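Side-chain contacts in membrane attack complex assembly inhibitor BGA71 (Borreliella bavariensis, PDB 6FMH), which inhibits assembly of the complement membrane attack complex and, as an outer surface protein, probably helps the Lyme disease spirochaete to survive complement attack: residues N32-Q37 and L69-Q74; D51-Y56 and F99-V104; D112-L117 and M139-S144; D160-N163 and N168-T171. One frame throughout, in Å; residues are numbered along the deposited sequence.

Contact 1. Residues N32-Q37 and L69-Q74; sequences NEIDAQ and LNYEKQ
Ile-34 and Tyr-71 make the main apolar contact. The CD1 methyl of Ile-34 reaches the base of the tyrosine side chain and lies 3.5 Å from Tyr-71 CB. It stands at the edge of the Tyr-71 ring, near the ring plane, and not over a face. Backbone is touched as well: Ile-34 CD1 is 3.3 Å from Tyr-71 O. The ethyl branch gets there because it is fully extended, with CD1 anti to CA (chi2 -178°). The other branch serves a second partner. Ile-34 CG2 meets the aliphatic part of Lys-73, 4.2 Å from Lys-73 CG.

Residues 69-72 connect helix 55-68 to helix 73-88. A Schellman motif ends the first helix, with Asn-70 at the C-prime position and Tyr-71 N bonded back to Tyr-66 O. Overlapping it, a type I' turn runs from Leu-69 to Glu-72, closed by Glu-72 N to Leu-69 O at 3.1 Å. Glu-72 is then the N-cap residue of helix 73-88. Ile-34, near the end of helix 12-36, thus packs on a tight helix-to-helix corner.

Past CG the Lys-73 chain bends (chi3 -49°), and its amino group heads for Gln-37. Gln-37 NE2 is 4.5 Å from Lys-73 NZ, and no hydrogen bond crosses between the segments. Asp-35 is held on another side of its helix, by a salt bridge to Lys-62 and a hydrogen bond to Tyr-66. Ile-34 and Tyr-71 both also pack on the Tyr-66 side chain.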
loop_
_atom_site.group_PDB
_atom_site.type_symbol
_atom_site.label_atom_id
_atom_site.label_comp_id
_atom_site.label_asym_id
_atom_site.label_seq_id
_atom_site.Cartn_x
_atom_site.Cartn_y
_atom_site.Cartn_z
ATOM N N ASN A 32 -7.493 -7.050 -12.525
ATOM C CA ASN A 32 -6.775 -8.206 -12.972
ATOM C C ASN A 32 -7.673 -9.160 -13.720
ATOM O O ASN A 32 -7.223 -9.788 -14.684
ATOM C CB ASN A 32 -6.149 -8.920 -11.796
ATOM C CG ASN A 32 -4.966 -8.174 -11.247
ATOM O OD1 ASN A 32 -4.228 -7.541 -12.006
ATOM N ND2 ASN A 32 -4.757 -8.244 -9.968
ATOM N N GLU A 33 -8.947 -9.241 -13.325
ATOM C CA GLU A 33 -9.933 -10.006 -14.082
ATOM C C GLU A 33 -10.000 -9.517 -15.492
ATOM O O GLU A 33 -9.733 -10.260 -16.431
ATOM C CB GLU A 33 -11.347 -9.911 -13.467
ATOM C CG GLU A 33 -11.609 -11.098 -12.595
ATOM C CD GLU A 33 -13.057 -11.352 -12.254
ATOM O OE1 GLU A 33 -13.971 -10.764 -12.891
ATOM O OE2 GLU A 33 -13.259 -12.221 -11.352
ATOM N N ILE A 34 -10.456 -8.291 -15.632
ATOM C CA ILE A 34 -10.590 -7.641 -16.920
ATOM C C ILE A 34 -9.371 -7.805 -17.788
ATOM O O ILE A 34 -9.485 -8.187 -18.953
ATOM C CB ILE A 34 -10.822 -6.163 -16.687
ATOM C CG1 ILE A 34 -12.270 -5.933 -16.332
ATOM C CG2 ILE A 34 -10.413 -5.333 -17.894
ATOM C CD1 ILE A 34 -12.570 -4.460 -16.137
ATOM N N ASP A 35 -8.209 -7.534 -17.202
ATOM C CA ASP A 35 -6.935 -7.630 -17.901
ATOM C C ASP A 35 -6.525 -9.060 -18.264
ATOM O O ASP A 35 -5.738 -9.257 -19.191
ATOM C CB ASP A 35 -5.826 -7.014 -17.050
ATOM C CG ASP A 35 -5.915 -5.508 -16.975
ATOM O OD1 ASP A 35 -6.793 -4.885 -17.630
ATOM O OD2 ASP A 35 -5.050 -4.928 -16.293
ATOM N N ALA A 36 -7.029 -10.042 -17.534
ATOM C CA ALA A 36 -6.683 -11.441 -17.800
ATOM C C ALA A 36 -7.152 -11.886 -19.179
ATOM O O ALA A 36 -6.585 -12.796 -19.774
ATOM C CB ALA A 36 -7.246 -12.353 -16.714
ATOM N N GLN A 37 -8.145 -11.187 -19.693
ATOM C CA GLN A 37 -8.742 -11.475 -20.980
ATOM C C GLN A 37 -8.038 -10.809 -22.194
ATOM O O GLN A 37 -8.650 -10.618 -23.252
ATOM C CB GLN A 37 -10.242 -11.042 -20.900
ATOM C CG GLN A 37 -11.057 -11.860 -19.853
ATOM C CD GLN A 37 -11.336 -13.221 -20.387
ATOM O OE1 GLN A 37 -10.831 -14.284 -19.931
ATOM N NE2 GLN A 37 -12.145 -13.210 -21.396
ATOM N N LEU A 69 -14.926 3.854 -15.247
ATOM C CA LEU A 69 -15.743 3.282 -16.300
ATOM C C LEU A 69 -16.376 1.977 -15.875
ATOM O O LEU A 69 -16.871 1.201 -16.709
ATOM C CB LEU A 69 -14.905 3.010 -17.517
ATOM C CG LEU A 69 -14.207 4.244 -18.065
ATOM C CD1 LEU A 69 -13.250 3.817 -19.154
ATOM C CD2 LEU A 69 -15.245 5.199 -18.604
ATOM N N ASN A 70 -16.453 1.759 -14.569
ATOM C CA ASN A 70 -17.257 0.676 -14.085
ATOM C C ASN A 70 -16.879 -0.741 -14.534
ATOM O O ASN A 70 -17.659 -1.665 -14.435
ATOM C CB ASN A 70 -18.653 1.009 -14.480
ATOM C CG ASN A 70 -19.436 1.303 -13.285
ATOM O OD1 ASN A 70 -19.620 0.421 -12.455
ATOM N ND2 ASN A 70 -19.705 2.599 -13.057
ATOM N N TYR A 71 -15.649 -0.883 -14.957
ATOM C CA TYR A 71 -15.091 -2.130 -15.320
ATOM C C TYR A 71 -15.803 -2.710 -16.530
ATOM O O TYR A 71 -15.772 -3.905 -16.754
ATOM C CB TYR A 71 -15.131 -3.069 -14.128
ATOM C CG TYR A 71 -14.541 -2.483 -12.865
ATOM C CD1 TYR A 71 -13.177 -2.600 -12.586
ATOM C CD2 TYR A 71 -15.359 -1.861 -11.928
ATOM C CE1 TYR A 71 -12.652 -2.091 -11.414
ATOM C CE2 TYR A 71 -14.832 -1.345 -10.757
ATOM C CZ TYR A 71 -13.472 -1.456 -10.509
ATOM O OH TYR A 71 -12.943 -0.945 -9.336
ATOM N N GLU A 72 -16.364 -1.824 -17.351
ATOM C CA GLU A 72 -16.980 -2.172 -18.655
ATOM C C GLU A 72 -15.945 -2.170 -19.772
ATOM O O GLU A 72 -15.515 -1.128 -20.249
ATOM C CB GLU A 72 -18.087 -1.185 -18.993
ATOM C CG GLU A 72 -19.347 -1.381 -18.182
ATOM C CD GLU A 72 -20.415 -0.374 -18.529
ATOM O OE1 GLU A 72 -20.754 -0.216 -19.725
ATOM O OE2 GLU A 72 -20.955 0.273 -17.583
ATOM N N LYS A 73 -15.507 -3.358 -20.132
ATOM C CA LYS A 73 -14.525 -3.557 -21.181
ATOM C C LYS A 73 -14.766 -2.687 -22.412
ATOM O O LYS A 73 -13.831 -2.146 -23.019
ATOM C CB LYS A 73 -14.489 -5.057 -21.577
ATOM C CG LYS A 73 -13.525 -5.901 -20.729
ATOM C CD LYS A 73 -13.374 -7.386 -21.095
ATOM C CE LYS A 73 -14.709 -8.128 -21.264
ATOM N NZ LYS A 73 -14.482 -9.450 -21.902
ATOM N N GLN A 74 -16.002 -2.533 -22.802
ATOM C CA GLN A 74 -16.301 -1.773 -23.992
ATOM C C GLN A 74 -15.866 -0.304 -23.884
ATOM O O GLN A 74 -15.114 0.203 -24.705
ATOM C CB GLN A 74 -17.796 -1.850 -24.284
ATOM C CG GLN A 74 -18.045 -1.489 -25.697
ATOM C CD GLN A 74 -19.215 -2.097 -26.299
ATOM O OE1 GLN A 74 -19.790 -3.075 -25.799
ATOM N NE2 GLN A 74 -19.524 -1.582 -27.496
#

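Contact 2. Residues D51-Y56 and F99-V104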
loop_
_atom_site.group_PDB
_atom_site.type_symbol
_atom_site.label_atom_id
_atom_site.label_comp_id
_atom_site.label_asym_id
_atom_site.label_seq_id
_atom_site.Cartn_x
_atom_site.Cartn_y
_atom_site.Cartn_z
ATOM N N ASP A 51 9.379 7.280 -22.311
ATOM C CA ASP A 51 8.988 7.130 -20.903
ATOM C C ASP A 51 8.763 5.676 -20.592
ATOM O O ASP A 51 8.354 4.928 -21.464
ATOM C CB ASP A 51 7.715 7.924 -20.603
ATOM C CG ASP A 51 7.993 9.356 -20.141
ATOM O OD1 ASP A 51 9.156 9.731 -19.896
ATOM O OD2 ASP A 51 7.021 10.126 -20.019
ATOM N N ASN A 52 9.030 5.283 -19.349
ATOM C CA ASN A 52 8.822 3.897 -18.905
ATOM C C ASN A 52 7.660 3.854 -17.930
ATOM O O ASN A 52 7.733 4.357 -16.804
ATOM C CB ASN A 52 10.090 3.349 -18.277
ATOM C CG ASN A 52 10.159 1.811 -18.191
ATOM O OD1 ASN A 52 11.000 1.158 -18.858
ATOM N ND2 ASN A 52 9.432 1.260 -17.275
ATOM N N LEU A 53 6.569 3.282 -18.412
ATOM C CA LEU A 53 5.468 2.916 -17.596
ATOM C C LEU A 53 5.813 1.644 -16.820
ATOM O O LEU A 53 5.721 0.535 -17.329
ATOM C CB LEU A 53 4.247 2.641 -18.473
ATOM C CG LEU A 53 2.906 2.391 -17.816
ATOM C CD1 LEU A 53 2.467 3.625 -17.060
ATOM C CD2 LEU A 53 1.922 2.056 -18.899
ATOM N N SER A 54 6.173 1.806 -15.561
ATOM C CA SER A 54 6.300 0.677 -14.686
ATOM C C SER A 54 4.958 0.004 -14.456
ATOM O O SER A 54 3.889 0.601 -14.619
ATOM C CB SER A 54 6.856 1.130 -13.336
ATOM O OG SER A 54 5.929 1.905 -12.622
ATOM N N GLN A 55 5.038 -1.225 -13.976
ATOM C CA GLN A 55 3.858 -1.991 -13.650
ATOM C C GLN A 55 3.006 -1.364 -12.469
ATOM O O GLN A 55 1.786 -1.554 -12.398
ATOM C CB GLN A 55 4.239 -3.460 -13.503
ATOM C CG GLN A 55 5.418 -3.688 -12.540
ATOM C CD GLN A 55 6.759 -3.758 -13.292
ATOM O OE1 GLN A 55 6.994 -4.776 -13.917
ATOM N NE2 GLN A 55 7.645 -2.720 -13.232
ATOM N N TYR A 56 3.635 -0.559 -11.626
ATOM C CA TYR A 56 2.941 0.180 -10.545
ATOM C C TYR A 56 2.173 1.373 -11.102
ATOM O O TYR A 56 0.980 1.554 -10.807
ATOM C CB TYR A 56 3.933 0.696 -9.459
ATOM C CG TYR A 56 3.307 1.751 -8.562
ATOM C CD1 TYR A 56 2.365 1.390 -7.602
ATOM C CD2 TYR A 56 3.568 3.105 -8.728
ATOM C CE1 TYR A 56 1.746 2.341 -6.818
ATOM C CE2 TYR A 56 2.951 4.084 -7.937
ATOM C CZ TYR A 56 2.045 3.693 -6.982
ATOM O OH TYR A 56 1.405 4.607 -6.175
ATOM N N PHE A 99 -2.849 13.413 -20.119
ATOM C CA PHE A 99 -4.062 12.805 -19.566
ATOM C C PHE A 99 -3.696 11.645 -18.603
ATOM O O PHE A 99 -4.263 11.517 -17.535
ATOM C CB PHE A 99 -4.964 12.325 -20.711
ATOM C CG PHE A 99 -6.141 11.554 -20.258
ATOM C CD1 PHE A 99 -7.274 12.208 -19.814
ATOM C CD2 PHE A 99 -6.110 10.151 -20.226
ATOM C CE1 PHE A 99 -8.384 11.477 -19.367
ATOM C CE2 PHE A 99 -7.205 9.430 -19.764
ATOM C CZ PHE A 99 -8.341 10.092 -19.335
ATOM N N ILE A 100 -2.768 10.810 -19.031
ATOM C CA ILE A 100 -2.391 9.593 -18.331
ATOM C C ILE A 100 -1.520 9.893 -17.123
ATOM O O ILE A 100 -1.871 9.577 -15.998
ATOM C CB ILE A 100 -1.654 8.631 -19.304
ATOM C CG1 ILE A 100 -2.653 7.784 -20.085
ATOM C CG2 ILE A 100 -0.686 7.704 -18.616
ATOM C CD1 ILE A 100 -3.752 7.159 -19.272
ATOM N N TYR A 101 -0.375 10.521 -17.373
ATOM C CA TYR A 101 0.583 10.753 -16.325
ATOM C C TYR A 101 0.248 11.955 -15.438
ATOM O O TYR A 101 0.570 11.939 -14.282
ATOM C CB TYR A 101 1.996 10.866 -16.906
ATOM C CG TYR A 101 2.492 9.610 -17.610
ATOM C CD1 TYR A 101 2.597 8.396 -16.944
ATOM C CD2 TYR A 101 2.880 9.652 -18.946
ATOM C CE1 TYR A 101 3.052 7.262 -17.594
ATOM C CE2 TYR A 101 3.350 8.519 -19.604
ATOM C CZ TYR A 101 3.425 7.326 -18.932
ATOM O OH TYR A 101 3.880 6.209 -19.615
ATOM N N GLN A 102 -0.400 12.978 -15.967
ATOM C CA GLN A 102 -0.618 14.188 -15.205
ATOM C C GLN A 102 -1.953 14.298 -14.550
ATOM O O GLN A 102 -2.081 14.854 -13.465
ATOM C CB GLN A 102 -0.410 15.388 -16.114
ATOM C CG GLN A 102 -0.194 16.738 -15.431
ATOM C CD GLN A 102 -0.502 17.873 -16.408
ATOM O OE1 GLN A 102 0.002 17.841 -17.527
ATOM N NE2 GLN A 102 -1.351 18.840 -16.024
ATOM N N ILE A 103 -2.989 13.784 -15.189
ATOM C CA ILE A 103 -4.330 13.891 -14.620
ATOM C C ILE A 103 -4.738 12.609 -13.915
ATOM O O ILE A 103 -5.110 12.645 -12.755
ATOM C CB ILE A 103 -5.307 14.309 -15.706
ATOM C CG1 ILE A 103 -4.999 15.765 -16.063
ATOM C CG2 ILE A 103 -6.763 14.043 -15.289
ATOM C CD1 ILE A 103 -5.990 16.820 -15.666
ATOM N N VAL A 104 -4.733 11.490 -14.641
ATOM C CA VAL A 104 -5.289 10.262 -14.116
ATOM C C VAL A 104 -4.442 9.808 -12.930
ATOM O O VAL A 104 -4.952 9.433 -11.877
ATOM C CB VAL A 104 -5.383 9.176 -15.212
ATOM C CG1 VAL A 104 -5.734 7.831 -14.604
ATOM C CG2 VAL A 104 -6.438 9.563 -16.244
#
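Leu-53 meets the Tyr-101 ring at its edge; Asp-51 comes to it obliquely. Leu-53 CD1 lies near the ring plane, 3.7 Å from Tyr-101 CE1. The leucine also approaches the phenol end, with its CB 3.8 Å from Tyr-101 OH. On the other ortho carbon of the phenol, Tyr-101 CE2 is 4.0 Å from Asp-51 OD2. The carboxylate plane is nearly perpendicular to the ring, at 84°, but Asp-51 is poorly ordered. One face of the ring carries Ile-100 CG2 of its own helix, 3.7 Å above the plane and over the centre. One face of the Phe-99 ring takes Val-104 CG2, 3.6 Å above the plane and offset toward the rim. No hydrogen bond joins the two segments.

Leu-53 turns its CG anti to the backbone N (chi1 -173°), which brings its methyl end up to the ring. The helix of Tyr-101 contains a wider, pi-type turn, with Val-104 N bonded to Phe-99 O at 2.9 Å.

Segment 51-56 leads into helix 55-68, with Ser-54 as the N-cap. Asn-52 and Ser-54 also pack on Glu-14 of the second subunit. Leu-53, Ile-100 and Val-104 all pack on Ile-61 of helix 55-68, while Phe-99 touches Leu-83 of helix 73-88 and Phe-151 of helix 127-163.

Contact 3. Residues D112-L117 and M139-S144; sequences DRVLCL and MNLDSS
Helices 90-123 and 127-163 form an antiparallel helical hairpin, and this buried contact lies between its two arms. The axes of the short helical segments 112-117 and 139-144 come within 9.4 Å, with 157° between their N-to-C directions. Val-114 is the side chain that bridges them. Its CG1 methyl presses on the root of Leu-141, 3.8 Å from Leu-141 CB. The two side chains cross at about a right angle, and the rest of Leu-141 goes on to Ala-16 and Leu-20 of helix 12-36.

The second methyl, CG2, lies between Asn-140, just before Leu-141, and Ser-144, one turn after it. Val-114 CG2 is 4.3 Å from Asn-140 CB and equally far from Ser-144 OG. With CG1 anti to the backbone N (chi1 -176°), the two methyls spread over these three residues. The contact across the segments contains no hydrogen bond.

Other faces of segment 112-117 have other partners. Asp-112 makes a salt bridge with Arg-63, and Cys-116 forms a disulfide with Cys-116 of the second subunit, so this arm also carries the covalent link of the dimer.

The polar end of Ser-144 is satisfied within its own helix. Its OG donates to Leu-141 O at 2.9 Å, from above the carbonyl plane.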
loop_
_atom_site.group_PDB
_atom_site.type_symbol
_atom_site.label_atom_id
_atom_site.label_comp_id
_atom_site.label_asym_id
_atom_site.label_seq_id
_atom_site.Cartn_x
_atom_site.Cartn_y
_atom_site.Cartn_z
ATOM N N ASP A 112 -3.953 7.798 -2.539
ATOM C CA ASP A 112 -3.002 6.879 -2.015
ATOM C C ASP A 112 -2.114 7.514 -1.008
ATOM O O ASP A 112 -1.800 6.902 -0.047
ATOM C CB ASP A 112 -2.157 6.352 -3.152
ATOM C CG ASP A 112 -2.818 5.298 -3.928
ATOM O OD1 ASP A 112 -3.875 4.856 -3.572
ATOM O OD2 ASP A 112 -2.269 4.885 -4.916
ATOM N N ARG A 113 -1.705 8.746 -1.271
ATOM C CA ARG A 113 -0.966 9.613 -0.356
ATOM C C ARG A 113 -1.568 9.789 1.024
ATOM O O ARG A 113 -0.881 9.770 1.998
ATOM C CB ARG A 113 -0.782 10.986 -0.988
ATOM C CG ARG A 113 0.423 11.751 -0.507
ATOM C CD ARG A 113 0.255 13.239 -0.433
ATOM N NE ARG A 113 1.292 13.798 0.405
ATOM C CZ ARG A 113 2.271 14.578 -0.006
ATOM N NH1 ARG A 113 2.361 14.934 -1.257
ATOM N NH2 ARG A 113 3.157 15.005 0.847
ATOM N N VAL A 114 -2.857 10.020 1.075
ATOM C CA VAL A 114 -3.643 10.153 2.268
ATOM C C VAL A 114 -3.776 8.889 3.055
ATOM O O VAL A 114 -3.855 8.939 4.245
ATOM C CB VAL A 114 -5.075 10.554 1.903
ATOM C CG1 VAL A 114 -5.914 10.790 3.120
ATOM C CG2 VAL A 114 -5.090 11.751 1.001
ATOM N N LEU A 115 -3.838 7.760 2.394
ATOM C CA LEU A 115 -3.932 6.515 3.066
ATOM C C LEU A 115 -2.583 6.161 3.587
ATOM O O LEU A 115 -2.464 5.522 4.559
ATOM C CB LEU A 115 -4.452 5.452 2.134
ATOM C CG LEU A 115 -4.551 4.119 2.823
ATOM C CD1 LEU A 115 -5.603 4.030 3.887
ATOM C CD2 LEU A 115 -4.746 3.110 1.774
ATOM N N CYS A 116 -1.557 6.578 2.899
ATOM C CA CYS A 116 -0.207 6.352 3.325
ATOM C C CYS A 116 0.002 7.119 4.639
ATOM O O CYS A 116 0.671 6.640 5.480
ATOM C CB CYS A 116 0.823 6.684 2.192
ATOM S SG CYS A 116 1.952 5.425 1.566
ATOM N N LEU A 117 -0.630 8.267 4.803
ATOM C CA LEU A 117 -0.504 9.177 5.942
ATOM C C LEU A 117 -1.457 8.976 7.088
ATOM O O LEU A 117 -1.185 9.352 8.169
ATOM C CB LEU A 117 -0.766 10.593 5.479
ATOM C CG LEU A 117 0.284 11.428 4.815
ATOM C CD1 LEU A 117 -0.318 12.671 4.251
ATOM C CD2 LEU A 117 1.357 11.742 5.794
ATOM N N MET A 139 -10.722 15.059 5.925
ATOM C CA MET A 139 -11.166 16.022 4.943
ATOM C C MET A 139 -10.429 15.787 3.618
ATOM O O MET A 139 -11.053 15.640 2.587
ATOM C CB MET A 139 -11.077 17.429 5.549
ATOM C CG MET A 139 -12.098 17.602 6.672
ATOM S SD MET A 139 -11.833 19.073 7.679
ATOM C CE MET A 139 -12.774 20.294 6.758
ATOM N N ASN A 140 -9.113 15.657 3.655
ATOM C CA ASN A 140 -8.342 15.351 2.471
ATOM C C ASN A 140 -8.783 14.067 1.793
ATOM O O ASN A 140 -8.831 13.968 0.559
ATOM C CB ASN A 140 -6.854 15.207 2.835
ATOM C CG ASN A 140 -6.204 16.548 3.169
ATOM O OD1 ASN A 140 -6.734 17.581 2.864
ATOM N ND2 ASN A 140 -5.064 16.513 3.838
ATOM N N LEU A 141 -9.081 13.070 2.598
ATOM C CA LEU A 141 -9.484 11.768 2.070
ATOM C C LEU A 141 -10.751 11.929 1.287
ATOM O O LEU A 141 -10.933 11.360 0.214
ATOM C CB LEU A 141 -9.730 10.785 3.219
ATOM C CG LEU A 141 -10.349 9.450 2.843
ATOM C CD1 LEU A 141 -9.496 8.718 1.819
ATOM C CD2 LEU A 141 -10.541 8.648 4.111
ATOM N N ASP A 142 -11.678 12.632 1.902
ATOM C CA ASP A 142 -12.943 12.914 1.261
ATOM C C ASP A 142 -12.724 13.640 -0.086
ATOM O O ASP A 142 -13.405 13.358 -1.074
ATOM C CB ASP A 142 -13.795 13.769 2.220
ATOM C CG ASP A 142 -15.261 13.799 1.838
ATOM O OD1 ASP A 142 -15.859 12.698 1.678
ATOM O OD2 ASP A 142 -15.828 14.916 1.730
ATOM N N SER A 143 -11.881 14.666 -0.040
ATOM C CA SER A 143 -11.721 15.536 -1.171
ATOM C C SER A 143 -11.107 14.796 -2.348
ATOM O O SER A 143 -11.540 14.914 -3.485
ATOM C CB SER A 143 -10.814 16.699 -0.812
ATOM O OG SER A 143 -10.378 17.315 -2.038
ATOM N N SER A 144 -10.156 13.944 -2.019
ATOM C CA SER A 144 -9.497 13.153 -3.008
ATOM C C SER A 144 -10.385 12.021 -3.627
ATOM O O SER A 144 -10.194 11.694 -4.787
ATOM C CB SER A 144 -8.238 12.584 -2.410
ATOM O OG SER A 144 -8.618 11.567 -1.506
#

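Contact 4. Residues D160-N163 and N168-T171; sequences DDYN and NIQT
Gln-170 lies over one face of the Tyr-162 ring, in a CH-pi contact. Its CG sits 4.2 Å from the centroid of that ring, 26° off the normal. The nearest ring atom is Tyr-162 CZ, 3.8 Å from Gln-170 CG, so the methylene is shifted toward the phenol end. The glutamine chain is extended, with CG anti to the backbone N and CD anti to CA. This carries the amide across the tyrosine at about a right angle to its side chain. The amide plane is only 20° from the ring plane, and the two flat groups stack. Gln-170 CB also packs on the tyrosine backbone, 3.7 Å from Tyr-162 O.

Tyr-162 has CG anti to its own N (chi1 -174°), and this swings the ring out toward the returning chain. Along the CD1-CE1 flank the ring meets Ile-169. Tyr-162 CD1 is 3.9 Å from Ile-169 CG2, and Tyr-162 CE1 is 3.7 Å from Ile-169 O. The isoleucine divides its branches: CG2 touches the ring, while the ethyl branch leads away from segment 160-163.

The arrangement is a tight reversal at the end of helix 127-163. Asp-165, within the turn, braces it by accepting from Gln-170 N at OD1 and pairing with Thr-171 OG1 through OD2. The Tyr-162 hydroxyl bonds Glu-81 of helix 73-88, and its ring packs on Thr-78 and Ile-82 there. Ile-169 packs on Ala-175, Leu-176 and Tyr-179 of helix 173-183, and Asp-161 bonds the Tyr-179 hydroxyl.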
loop_
_atom_site.group_PDB
_atom_site.type_symbol
_atom_site.label_atom_id
_atom_site.label_comp_id
_atom_site.label_asym_id
_atom_site.label_seq_id
_atom_site.Cartn_x
_atom_site.Cartn_y
_atom_site.Cartn_z
ATOM N N ASP A 160 -19.384 8.776 -24.027
ATOM C CA ASP A 160 -20.613 8.977 -24.744
ATOM C C ASP A 160 -20.425 9.975 -25.894
ATOM O O ASP A 160 -20.904 9.735 -27.003
ATOM C CB ASP A 160 -21.656 9.539 -23.816
ATOM C CG ASP A 160 -22.058 8.605 -22.783
ATOM O OD1 ASP A 160 -21.590 7.434 -22.764
ATOM O OD2 ASP A 160 -22.848 9.056 -21.938
ATOM N N ASP A 161 -19.802 11.114 -25.598
ATOM C CA ASP A 161 -19.546 12.130 -26.614
ATOM C C ASP A 161 -18.782 11.570 -27.781
ATOM O O ASP A 161 -19.068 11.884 -28.922
ATOM C CB ASP A 161 -18.757 13.307 -26.008
ATOM C CG ASP A 161 -19.651 14.332 -25.316
ATOM O OD1 ASP A 161 -20.900 14.237 -25.371
ATOM O OD2 ASP A 161 -19.087 15.249 -24.687
ATOM N N TYR A 162 -17.827 10.725 -27.483
ATOM C CA TYR A 162 -17.012 10.105 -28.524
ATOM C C TYR A 162 -17.841 9.208 -29.427
ATOM O O TYR A 162 -17.747 9.290 -30.639
ATOM C CB TYR A 162 -15.872 9.298 -27.890
ATOM C CG TYR A 162 -14.895 8.726 -28.885
ATOM C CD1 TYR A 162 -13.860 9.514 -29.397
ATOM C CD2 TYR A 162 -14.975 7.372 -29.305
ATOM C CE1 TYR A 162 -12.950 8.991 -30.318
ATOM C CE2 TYR A 162 -14.075 6.855 -30.185
ATOM C CZ TYR A 162 -13.081 7.664 -30.699
ATOM O OH TYR A 162 -12.181 7.166 -31.587
ATOM N N ASN A 163 -18.677 8.371 -28.828
ATOM C CA ASN A 163 -19.515 7.482 -29.601
ATOM C C ASN A 163 -20.555 8.198 -30.444
ATOM O O ASN A 163 -20.925 7.694 -31.535
ATOM C CB ASN A 163 -20.213 6.491 -28.700
ATOM C CG ASN A 163 -19.270 5.478 -28.159
ATOM O OD1 ASN A 163 -18.320 5.097 -28.820
ATOM N ND2 ASN A 163 -19.500 5.040 -26.942
ATOM N N ASN A 168 -17.338 16.406 -33.784
ATOM C CA ASN A 168 -16.455 15.678 -34.673
ATOM C C ASN A 168 -15.272 15.003 -33.972
ATOM O O ASN A 168 -14.235 14.735 -34.598
ATOM C CB ASN A 168 -15.965 16.613 -35.753
ATOM C CG ASN A 168 -17.097 17.184 -36.582
ATOM O OD1 ASN A 168 -17.117 18.391 -36.842
ATOM N ND2 ASN A 168 -18.055 16.349 -36.981
ATOM N N ILE A 169 -15.463 14.652 -32.699
ATOM C CA ILE A 169 -14.394 14.175 -31.848
ATOM C C ILE A 169 -13.900 12.756 -32.223
ATOM O O ILE A 169 -12.780 12.376 -31.885
ATOM C CB ILE A 169 -14.910 14.271 -30.374
ATOM C CG1 ILE A 169 -14.855 15.721 -29.873
ATOM C CG2 ILE A 169 -14.192 13.382 -29.395
ATOM C CD1 ILE A 169 -13.529 16.394 -30.094
ATOM N N GLN A 170 -14.706 11.998 -32.940
ATOM C CA GLN A 170 -14.285 10.700 -33.457
ATOM C C GLN A 170 -13.723 10.797 -34.847
ATOM O O GLN A 170 -12.966 9.947 -35.286
ATOM C CB GLN A 170 -15.480 9.733 -33.488
ATOM C CG GLN A 170 -15.124 8.304 -33.829
ATOM C CD GLN A 170 -16.310 7.400 -33.671
ATOM O OE1 GLN A 170 -17.383 7.807 -33.203
ATOM N NE2 GLN A 170 -16.122 6.140 -34.012
ATOM N N THR A 171 -14.168 11.806 -35.563
ATOM C CA THR A 171 -13.791 12.006 -36.947
ATOM C C THR A 171 -12.538 12.840 -37.074
ATOM O O THR A 171 -11.828 12.744 -38.069
ATOM C CB THR A 171 -14.940 12.717 -37.628
ATOM O OG1 THR A 171 -15.982 11.747 -37.858
ATOM C CG2 THR A 171 -14.512 13.396 -38.950
#

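All four contacts belong to one all-helical chain of the Bbcrasp-1 family. Contacts 1 and 2 alternate along the sequence, their centres about 18 Å apart; contacts 3 and 4 follow in series. Contacts 2 and 3 share helix 90-123 and touch each other, with Tyr-56 OH 3.9 Å from Asp-112 OD2. Contacts 3 and 4 share the long helix 127-163, yet their centres are about 34 Å apart, on opposite sides of the chain's centre. That helix therefore spans much of the molecule. Contacts 2 and 3 both face the second subunit, whereas no other chain of the assembly touches contacts 1 and 4.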